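Glutamic acid/alanine-rich protein (PDB 2Y44) is a surface protein of the parasite Trypanosoma congolense whose elongated helical ectodomain probably packs into the coat of the cell. Local coordinates at residues D10-L15 / T98-L103; V26-S31 / D168-A173; S31-A36 / R73-V78. All blocks are in the same frame, centred on the assembly; numbering follows the deposited sequence.

Interaction 1. Residues D10-L15 / T98-L103; sequences DVARQL and TTDESL
Ala-12 presses its CB onto the methyl of Thr-99, and the fit is close: CB and CG2 are 3.4 Å apart, closer than two methyl carbons normally come. This is helix-on-helix packing in the helical bundle of the ectodomain, where the short N-terminal helix 2-16 lies against the C-terminal part of the long helix 57-107, the two local axes 9.8 Å apart and inclined at 142°. The same Ala-12 CB also meets Leu-103, whose CD1 comes to 3.7 Å from one helical turn further along. On the next turn of the other helix Leu-15 crosses Thr-99 at about a right angle, its CD1 lying 3.8 Å from OG1. Thr-99 therefore gives each neighbour a different branch. Its chi1 of -58° sets CG2 anti to the backbone N, facing Ala-12, and leaves OG1 beside that N, where it is hydrogen-bonded to the carbonyl oxygen of Ala-95 in its own helix. The hydroxyl is thus satisfied although it borders a leucine. Further out, Met-8 packs on Thr-99, Val-5 and Cys-122 on Leu-103, and Val-11 turns to Ala-137 and Phe-138 of helix 131-144. At the margin the carboxylate of Asp-100 is held in a salt bridge by NH2 of Arg-16, with OD1 4.4 Å from the Ala-12 CB.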
loop_
_atom_site.group_PDB
_atom_site.type_symbol
_atom_site.label_atom_id
_atom_site.label_comp_id
_atom_site.label_asym_id
_atom_site.label_seq_id
_atom_site.Cartn_x
_atom_site.Cartn_y
_atom_site.Cartn_z
ATOM N N ASP A 10 6.740 -18.366 -0.261
ATOM C CA ASP A 10 7.026 -16.980 -0.552
ATOM C C ASP A 10 5.770 -16.221 -0.937
ATOM O O ASP A 10 5.557 -15.092 -0.486
ATOM C CB ASP A 10 8.092 -16.880 -1.639
ATOM C CG ASP A 10 9.442 -17.469 -1.200
ATOM O OD1 ASP A 10 9.677 -17.657 0.020
ATOM O OD2 ASP A 10 10.329 -17.633 -2.087
ATOM N N VAL A 11 4.922 -16.839 -1.773
ATOM C CA VAL A 11 3.653 -16.185 -2.104
ATOM C C VAL A 11 2.819 -15.990 -0.823
ATOM O O VAL A 11 2.299 -14.918 -0.591
ATOM C CB VAL A 11 2.874 -17.009 -3.149
ATOM C CG1 VAL A 11 1.413 -16.554 -3.256
ATOM C CG2 VAL A 11 3.552 -16.821 -4.492
ATOM N N ALA A 12 2.681 -17.044 -0.017
ATOM C CA ALA A 12 1.876 -16.934 1.190
ATOM C C ALA A 12 2.372 -15.808 2.110
ATOM O O ALA A 12 1.568 -15.047 2.636
ATOM C CB ALA A 12 1.853 -18.258 1.935
ATOM N N ARG A 13 3.687 -15.678 2.261
ATOM C CA ARG A 13 4.261 -14.589 3.123
ATOM C C ARG A 13 3.962 -13.196 2.577
ATOM O O ARG A 13 3.702 -12.244 3.335
ATOM C CB ARG A 13 5.781 -14.775 3.281
ATOM C CG ARG A 13 6.136 -16.036 4.095
ATOM C CD ARG A 13 7.142 -15.673 5.167
ATOM N NE ARG A 13 7.375 -16.737 6.148
ATOM C CZ ARG A 13 8.327 -17.663 6.040
ATOM N NH1 ARG A 13 9.092 -17.718 4.950
ATOM N NH2 ARG A 13 8.540 -18.502 7.047
ATOM N N GLN A 14 4.015 -13.067 1.250
ATOM C CA GLN A 14 3.562 -11.838 0.580
ATOM C C GLN A 14 2.094 -11.525 0.855
ATOM O O GLN A 14 1.762 -10.418 1.264
ATOM C CB GLN A 14 3.857 -11.887 -0.938
ATOM C CG GLN A 14 5.332 -12.061 -1.276
ATOM C CD GLN A 14 6.157 -10.789 -1.061
ATOM O OE1 GLN A 14 7.232 -10.814 -0.432
ATOM N NE2 GLN A 14 5.676 -9.691 -1.593
ATOM N N LEU A 15 1.206 -12.490 0.599
ATOM C CA LEU A 15 -0.201 -12.332 0.900
ATOM C C LEU A 15 -0.453 -11.970 2.377
ATOM O O LEU A 15 -1.233 -11.077 2.693
ATOM C CB LEU A 15 -0.966 -13.602 0.522
ATOM C CG LEU A 15 -1.018 -13.942 -0.973
ATOM C CD1 LEU A 15 -1.662 -15.301 -1.180
ATOM C CD2 LEU A 15 -1.711 -12.841 -1.803
ATOM N N THR A 98 -6.890 -20.017 1.514
ATOM C CA THR A 98 -6.596 -21.092 0.597
ATOM C C THR A 98 -5.123 -21.503 0.582
ATOM O O THR A 98 -4.801 -22.708 0.578
ATOM C CB THR A 98 -7.074 -20.699 -0.835
ATOM O OG1 THR A 98 -8.503 -20.574 -0.809
ATOM C CG2 THR A 98 -6.667 -21.767 -1.838
ATOM N N THR A 99 -4.222 -20.516 0.499
ATOM C CA THR A 99 -2.812 -20.795 0.438
ATOM C C THR A 99 -2.358 -21.380 1.768
ATOM O O THR A 99 -1.578 -22.333 1.804
ATOM C CB THR A 99 -2.034 -19.508 0.084
ATOM O OG1 THR A 99 -2.528 -19.025 -1.175
ATOM C CG2 THR A 99 -0.521 -19.768 -0.037
ATOM N N ASP A 100 -2.816 -20.785 2.868
ATOM C CA ASP A 100 -2.409 -21.296 4.186
ATOM C C ASP A 100 -2.845 -22.757 4.316
ATOM O O ASP A 100 -2.146 -23.591 4.926
ATOM C CB ASP A 100 -3.030 -20.475 5.333
ATOM C CG ASP A 100 -2.381 -19.121 5.528
ATOM O OD1 ASP A 100 -1.339 -18.856 4.921
ATOM O OD2 ASP A 100 -2.928 -18.294 6.301
ATOM N N GLU A 101 -4.031 -23.048 3.824
ATOM C CA GLU A 101 -4.576 -24.395 3.991
ATOM C C GLU A 101 -3.780 -25.385 3.163
ATOM O O GLU A 101 -3.453 -26.482 3.643
ATOM C CB GLU A 101 -6.052 -24.455 3.629
ATOM C CG GLU A 101 -6.634 -25.875 3.634
ATOM C CD GLU A 101 -6.695 -26.506 5.031
ATOM O OE1 GLU A 101 -6.537 -25.796 6.062
ATOM O OE2 GLU A 101 -6.946 -27.725 5.090
ATOM N N SER A 102 -3.415 -24.982 1.941
ATOM C CA SER A 102 -2.513 -25.830 1.136
ATOM C C SER A 102 -1.236 -26.186 1.890
ATOM O O SER A 102 -0.773 -27.340 1.855
ATOM C CB SER A 102 -2.176 -25.177 -0.212
ATOM O OG SER A 102 -3.331 -25.125 -1.039
ATOM N N LEU A 103 -0.675 -25.198 2.583
ATOM C CA LEU A 103 0.640 -25.383 3.189
ATOM C C LEU A 103 0.466 -26.227 4.444
ATOM O O LEU A 103 1.299 -27.115 4.710
ATOM C CB LEU A 103 1.246 -24.036 3.549
ATOM C CG LEU A 103 1.908 -23.348 2.335
ATOM C CD1 LEU A 103 2.041 -21.854 2.624
ATOM C CD2 LEU A 103 3.235 -24.001 1.936
#

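Interaction 2. Residues V26-S31 / D168-A173; sequences VAAVVS and DDVRTA
Val-29 has its CG1 anti to the backbone N (chi1 165°), which leaves CG2 beside that N, and this one rotation gives helix 149-183 two methyls to pack on. CG1 meets the CB of Ala-173 at 3.8 Å. CG2 lies instead over the backbone of the preceding turn, 3.8 Å from the carbonyl O of Asp-169, and it also meets the side chain of Val-170. With nearly the same torsion, chi1 170°, CG2 of that valine is its nearer branch to both residues: it stands 4.2 Å from CG2 of Val-29 and 4.3 Å from CB of Ala-28. The small CB of Ala-173 makes room for Val-29, and the local axes come within 8.8 Å of each other.

At one edge a water donates to the carbonyl O of Val-170 at 2.9 Å and, weakly, to that of Ala-28, a loose bridge between the two backbones. Asp-169 is buried, and its OD2 is hydrogen-bonded to ND1 of His-84 on helix 57-107. On the far flank of helix 149-183, Thr-172 OG1 donates to Asp-168 O at 2.9 Å, reaching it from above the carbonyl plane; that oxygen accepts the Thr-172 backbone N as well.

Val-77 and Val-78 of helix 57-107 close over Val-29, so three helices meet around this side chain. Valine and alanine interlocking between helices that run nearly parallel, 13° apart, is the packing of a long helical bundle, here the three-helix body of the GARP ectodomain.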
loop_
_atom_site.group_PDB
_atom_site.type_symbol
_atom_site.label_atom_id
_atom_site.label_comp_id
_atom_site.label_asym_id
_atom_site.label_seq_id
_atom_site.Cartn_x
_atom_site.Cartn_y
_atom_site.Cartn_z
ATOM N N VAL A 26 -2.132 3.657 4.471
ATOM C CA VAL A 26 -3.144 4.587 4.966
ATOM C C VAL A 26 -2.538 5.550 5.983
ATOM O O VAL A 26 -2.753 6.774 5.914
ATOM C CB VAL A 26 -4.388 3.841 5.526
ATOM C CG1 VAL A 26 -5.324 4.802 6.256
ATOM C CG2 VAL A 26 -5.113 3.136 4.325
ATOM N N ALA A 27 -1.718 5.009 6.882
ATOM C CA ALA A 27 -1.141 5.844 7.941
ATOM C C ALA A 27 -0.222 6.899 7.313
ATOM O O ALA A 27 -0.237 8.064 7.759
ATOM C CB ALA A 27 -0.346 4.982 8.935
ATOM N N ALA A 28 0.535 6.500 6.289
ATOM C CA ALA A 28 1.376 7.458 5.548
ATOM C C ALA A 28 0.542 8.581 4.913
ATOM O O ALA A 28 0.970 9.739 4.932
ATOM C CB ALA A 28 2.198 6.778 4.505
ATOM N N VAL A 29 -0.570 8.221 4.257
ATOM C CA VAL A 29 -1.416 9.206 3.566
ATOM C C VAL A 29 -2.060 10.157 4.595
ATOM O O VAL A 29 -2.146 11.379 4.394
ATOM C CB VAL A 29 -2.505 8.499 2.739
ATOM C CG1 VAL A 29 -3.603 9.472 2.315
ATOM C CG2 VAL A 29 -1.869 7.831 1.520
ATOM N N VAL A 30 -2.541 9.576 5.680
ATOM C CA VAL A 30 -3.116 10.364 6.778
ATOM C C VAL A 30 -2.094 11.351 7.328
ATOM O O VAL A 30 -2.454 12.508 7.590
ATOM C CB VAL A 30 -3.673 9.453 7.910
ATOM C CG1 VAL A 30 -3.891 10.244 9.231
ATOM C CG2 VAL A 30 -4.954 8.793 7.451
ATOM N N SER A 31 -0.847 10.913 7.533
ATOM C CA SER A 31 0.188 11.851 8.039
ATOM C C SER A 31 0.438 12.963 7.007
ATOM O O SER A 31 0.597 14.141 7.370
ATOM C CB SER A 31 1.485 11.134 8.384
ATOM O OG SER A 31 2.483 12.050 8.819
ATOM N N ASP A 168 0.461 4.376 -5.257
ATOM C CA ASP A 168 0.167 5.648 -5.948
ATOM C C ASP A 168 -0.490 6.606 -4.971
ATOM O O ASP A 168 -0.175 7.790 -4.927
ATOM C CB ASP A 168 -0.753 5.460 -7.141
ATOM C CG ASP A 168 -0.879 6.729 -7.984
ATOM O OD1 ASP A 168 0.162 7.248 -8.456
ATOM O OD2 ASP A 168 -2.005 7.243 -8.122
ATOM N N ASP A 169 -1.390 6.091 -4.147
ATOM C CA ASP A 169 -1.989 6.944 -3.122
ATOM C C ASP A 169 -0.923 7.619 -2.232
ATOM O O ASP A 169 -0.979 8.849 -2.010
ATOM C CB ASP A 169 -2.889 6.108 -2.224
ATOM C CG ASP A 169 -4.114 5.619 -2.904
ATOM O OD1 ASP A 169 -4.525 6.190 -3.941
ATOM O OD2 ASP A 169 -4.703 4.710 -2.314
ATOM N N VAL A 170 0.041 6.836 -1.735
ATOM C CA VAL A 170 1.144 7.356 -0.931
ATOM C C VAL A 170 1.897 8.485 -1.663
ATOM O O VAL A 170 1.992 9.602 -1.137
ATOM C CB VAL A 170 2.105 6.230 -0.445
ATOM C CG1 VAL A 170 3.373 6.801 0.186
ATOM C CG2 VAL A 170 1.346 5.306 0.571
ATOM N N ARG A 171 2.272 8.234 -2.919
ATOM C CA ARG A 171 2.937 9.258 -3.711
ATOM C C ARG A 171 2.080 10.533 -3.866
ATOM O O ARG A 171 2.600 11.672 -3.760
ATOM C CB ARG A 171 3.335 8.704 -5.094
ATOM C CG ARG A 171 4.486 7.683 -5.017
ATOM C CD ARG A 171 5.016 7.320 -6.421
ATOM N NE ARG A 171 3.965 6.923 -7.346
ATOM C CZ ARG A 171 3.546 5.674 -7.549
ATOM N NH1 ARG A 171 4.106 4.645 -6.904
ATOM N NH2 ARG A 171 2.582 5.457 -8.443
ATOM N N THR A 172 0.828 10.341 -4.268
ATOM C CA THR A 172 -0.090 11.451 -4.540
ATOM C C THR A 172 -0.305 12.337 -3.304
ATOM O O THR A 172 -0.207 13.573 -3.388
ATOM C CB THR A 172 -1.419 10.890 -5.046
ATOM O OG1 THR A 172 -1.168 10.189 -6.273
ATOM C CG2 THR A 172 -2.445 11.980 -5.286
ATOM N N ALA A 173 -0.432 11.703 -2.149
ATOM C CA ALA A 173 -0.595 12.463 -0.923
ATOM C C ALA A 173 0.712 13.132 -0.479
ATOM O O ALA A 173 0.688 14.242 0.088
ATOM C CB ALA A 173 -1.218 11.576 0.184
HETATM O O HOH W 1 2.147 9.970 1.751
#

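Interaction 3. Residues S31-A36 / R73-V78; sequences SSAREA and RAETVV
Ala-33 and Ala-74 meet almost backbone to backbone, and the apolar contacts all gather around this pair. The CB of Ala-74 reaches the CA of Ala-33 at 3.6 Å and its CB at 3.8 Å, while the two CA atoms are 4.8 Å apart. Ala-36, one turn further along, brings its CB to 3.9 Å from the same Ala-74 CB. From the other end Val-78 closes on Ala-33: chi1 of 171° puts CG1 anti to the backbone N, and the remaining branch, CG2, touches the Ala-33 CB at 3.6 Å.

With a methyl as the whole side chain at three of these positions, little separates the helices, and their axes pass 8.6 Å apart at 157°. The close antiparallel pairing of helices 18-53 and 57-107 is that of a helical hairpin, whose first arm here enters a predicted coiled coil. Helix 149-183 packs along it as a third member, with Ala-176 against Ala-74 and Thr-172 against Val-77.

The polar group that touches the alanines is Glu-75. It leaves its helix beside the contact, and a bend at chi2 (-62°) brings its carboxylate over to Ala-33, with OE2 3.6 Å from CB; the same oxygen has a weak hydrogen bond with OG of Ser-37. Buried Ser-32 turns toward the third helix, where its OG is hydrogen-bonded to NZ of Lys-177. Away from the contact, on the outer face of helix 18-53, Ser-31 OG donates a weak hydrogen bond to OE2 of Glu-35, an oxygen that also forms a long ion pair with Arg-34 NH2.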
loop_
_atom_site.group_PDB
_atom_site.type_symbol
_atom_site.label_atom_id
_atom_site.label_comp_id
_atom_site.label_asym_id
_atom_site.label_seq_id
_atom_site.Cartn_x
_atom_site.Cartn_y
_atom_site.Cartn_z
ATOM N N SER A 31 -0.847 10.913 7.533
ATOM C CA SER A 31 0.188 11.851 8.039
ATOM C C SER A 31 0.438 12.963 7.007
ATOM O O SER A 31 0.597 14.141 7.370
ATOM C CB SER A 31 1.485 11.134 8.384
ATOM O OG SER A 31 2.483 12.050 8.819
ATOM N N SER A 32 0.535 12.588 5.742
ATOM C CA SER A 32 0.705 13.596 4.692
ATOM C C SER A 32 -0.411 14.625 4.698
ATOM O O SER A 32 -0.149 15.824 4.535
ATOM C CB SER A 32 0.809 12.975 3.288
ATOM O OG SER A 32 2.013 12.249 3.145
ATOM N N ALA A 33 -1.663 14.169 4.789
ATOM C CA ALA A 33 -2.810 15.136 4.747
ATOM C C ALA A 33 -2.837 16.025 5.988
ATOM O O ALA A 33 -3.155 17.217 5.892
ATOM C CB ALA A 33 -4.147 14.402 4.620
ATOM N N ARG A 34 -2.391 15.466 7.113
ATOM C CA ARG A 34 -2.271 16.238 8.346
ATOM C C ARG A 34 -1.240 17.336 8.166
ATOM O O ARG A 34 -1.492 18.473 8.522
ATOM C CB ARG A 34 -1.925 15.341 9.559
ATOM C CG ARG A 34 -1.497 16.127 10.810
ATOM C CD ARG A 34 -0.720 15.223 11.776
ATOM N NE ARG A 34 0.658 15.046 11.320
ATOM C CZ ARG A 34 1.371 13.932 11.453
ATOM N NH1 ARG A 34 0.866 12.874 12.080
ATOM N NH2 ARG A 34 2.612 13.894 10.985
ATOM N N GLU A 35 -0.077 16.991 7.630
ATOM C CA GLU A 35 0.944 17.983 7.409
ATOM C C GLU A 35 0.487 19.024 6.402
ATOM O O GLU A 35 0.804 20.224 6.524
ATOM C CB GLU A 35 2.230 17.338 6.952
ATOM C CG GLU A 35 2.838 16.431 8.033
ATOM C CD GLU A 35 4.144 15.824 7.585
ATOM O OE1 GLU A 35 5.037 16.600 7.208
ATOM O OE2 GLU A 35 4.263 14.579 7.580
ATOM N N ALA A 36 -0.226 18.575 5.368
ATOM C CA ALA A 36 -0.674 19.523 4.367
ATOM C C ALA A 36 -1.662 20.524 4.974
ATOM O O ALA A 36 -1.677 21.717 4.641
ATOM C CB ALA A 36 -1.326 18.794 3.207
ATOM N N ARG A 73 -6.553 18.327 -1.905
ATOM C CA ARG A 73 -6.116 17.166 -2.681
ATOM C C ARG A 73 -5.623 16.027 -1.758
ATOM O O ARG A 73 -5.921 14.850 -1.965
ATOM C CB ARG A 73 -5.038 17.562 -3.698
ATOM C CG ARG A 73 -5.553 18.445 -4.862
ATOM C CD ARG A 73 -4.518 18.512 -5.991
ATOM N NE ARG A 73 -3.304 19.209 -5.562
ATOM C CZ ARG A 73 -3.164 20.537 -5.558
ATOM N NH1 ARG A 73 -4.182 21.322 -5.907
ATOM N NH2 ARG A 73 -2.054 21.081 -5.084
ATOM N N ALA A 74 -4.847 16.391 -0.755
ATOM C CA ALA A 74 -4.379 15.413 0.227
ATOM C C ALA A 74 -5.539 14.744 0.917
ATOM O O ALA A 74 -5.515 13.519 1.077
ATOM C CB ALA A 74 -3.393 16.065 1.280
ATOM N N GLU A 75 -6.565 15.518 1.290
ATOM C CA GLU A 75 -7.713 14.952 2.019
ATOM C C GLU A 75 -8.520 13.968 1.160
ATOM O O GLU A 75 -8.968 12.926 1.664
ATOM C CB GLU A 75 -8.633 16.035 2.602
ATOM C CG GLU A 75 -7.992 16.851 3.741
ATOM C CD GLU A 75 -7.604 15.999 4.980
ATOM O OE1 GLU A 75 -8.106 14.860 5.136
ATOM O OE2 GLU A 75 -6.831 16.500 5.823
ATOM N N THR A 76 -8.542 14.221 -0.149
ATOM C CA THR A 76 -9.223 13.324 -1.059
ATOM C C THR A 76 -8.483 11.982 -1.074
ATOM O O THR A 76 -9.084 10.917 -1.148
ATOM C CB THR A 76 -9.281 13.954 -2.456
ATOM O OG1 THR A 76 -10.089 15.140 -2.372
ATOM C CG2 THR A 76 -9.907 12.982 -3.477
ATOM N N VAL A 77 -7.154 12.041 -1.034
ATOM C CA VAL A 77 -6.367 10.813 -1.050
ATOM C C VAL A 77 -6.629 9.953 0.181
ATOM O O VAL A 77 -6.643 8.732 0.083
ATOM C CB VAL A 77 -4.864 11.058 -1.198
ATOM C CG1 VAL A 77 -4.103 9.741 -1.410
ATOM C CG2 VAL A 77 -4.561 12.036 -2.345
ATOM N N VAL A 78 -6.867 10.575 1.339
ATOM C CA VAL A 78 -7.145 9.799 2.549
ATOM C C VAL A 78 -8.365 8.905 2.294
ATOM O O VAL A 78 -8.361 7.727 2.625
ATOM C CB VAL A 78 -7.406 10.719 3.761
ATOM C CG1 VAL A 78 -7.915 9.904 4.958
ATOM C CG2 VAL A 78 -6.126 11.450 4.126
#

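In the fold
Interactions 2 and 3 are neighbours, their centres 7 Å apart, and share helix 18-53 and Ser-31; together they join helices 18-53, 57-107 and 149-183 toward the middle of the elongated chain. Interaction 1 stands about 34 Å from interaction 3 between centres, on the opposite side of the chain's centre, yet uses the same helix 57-107, there paired with helix 2-16. All three are largely buried, though Thr-99 at the heart of interaction 1 is partly exposed, as are Ala-28 and Val-170 at the edge of interaction 2, and an exposed glutamate edges interaction 3. Their chemistry differs: alanine against alanine in 31-36/73-78, valine packing with a bridging water in 26-31/168-173, and a threonine meeting alanine with its methyl and leucine with its hydroxyl in 10-15/98-103.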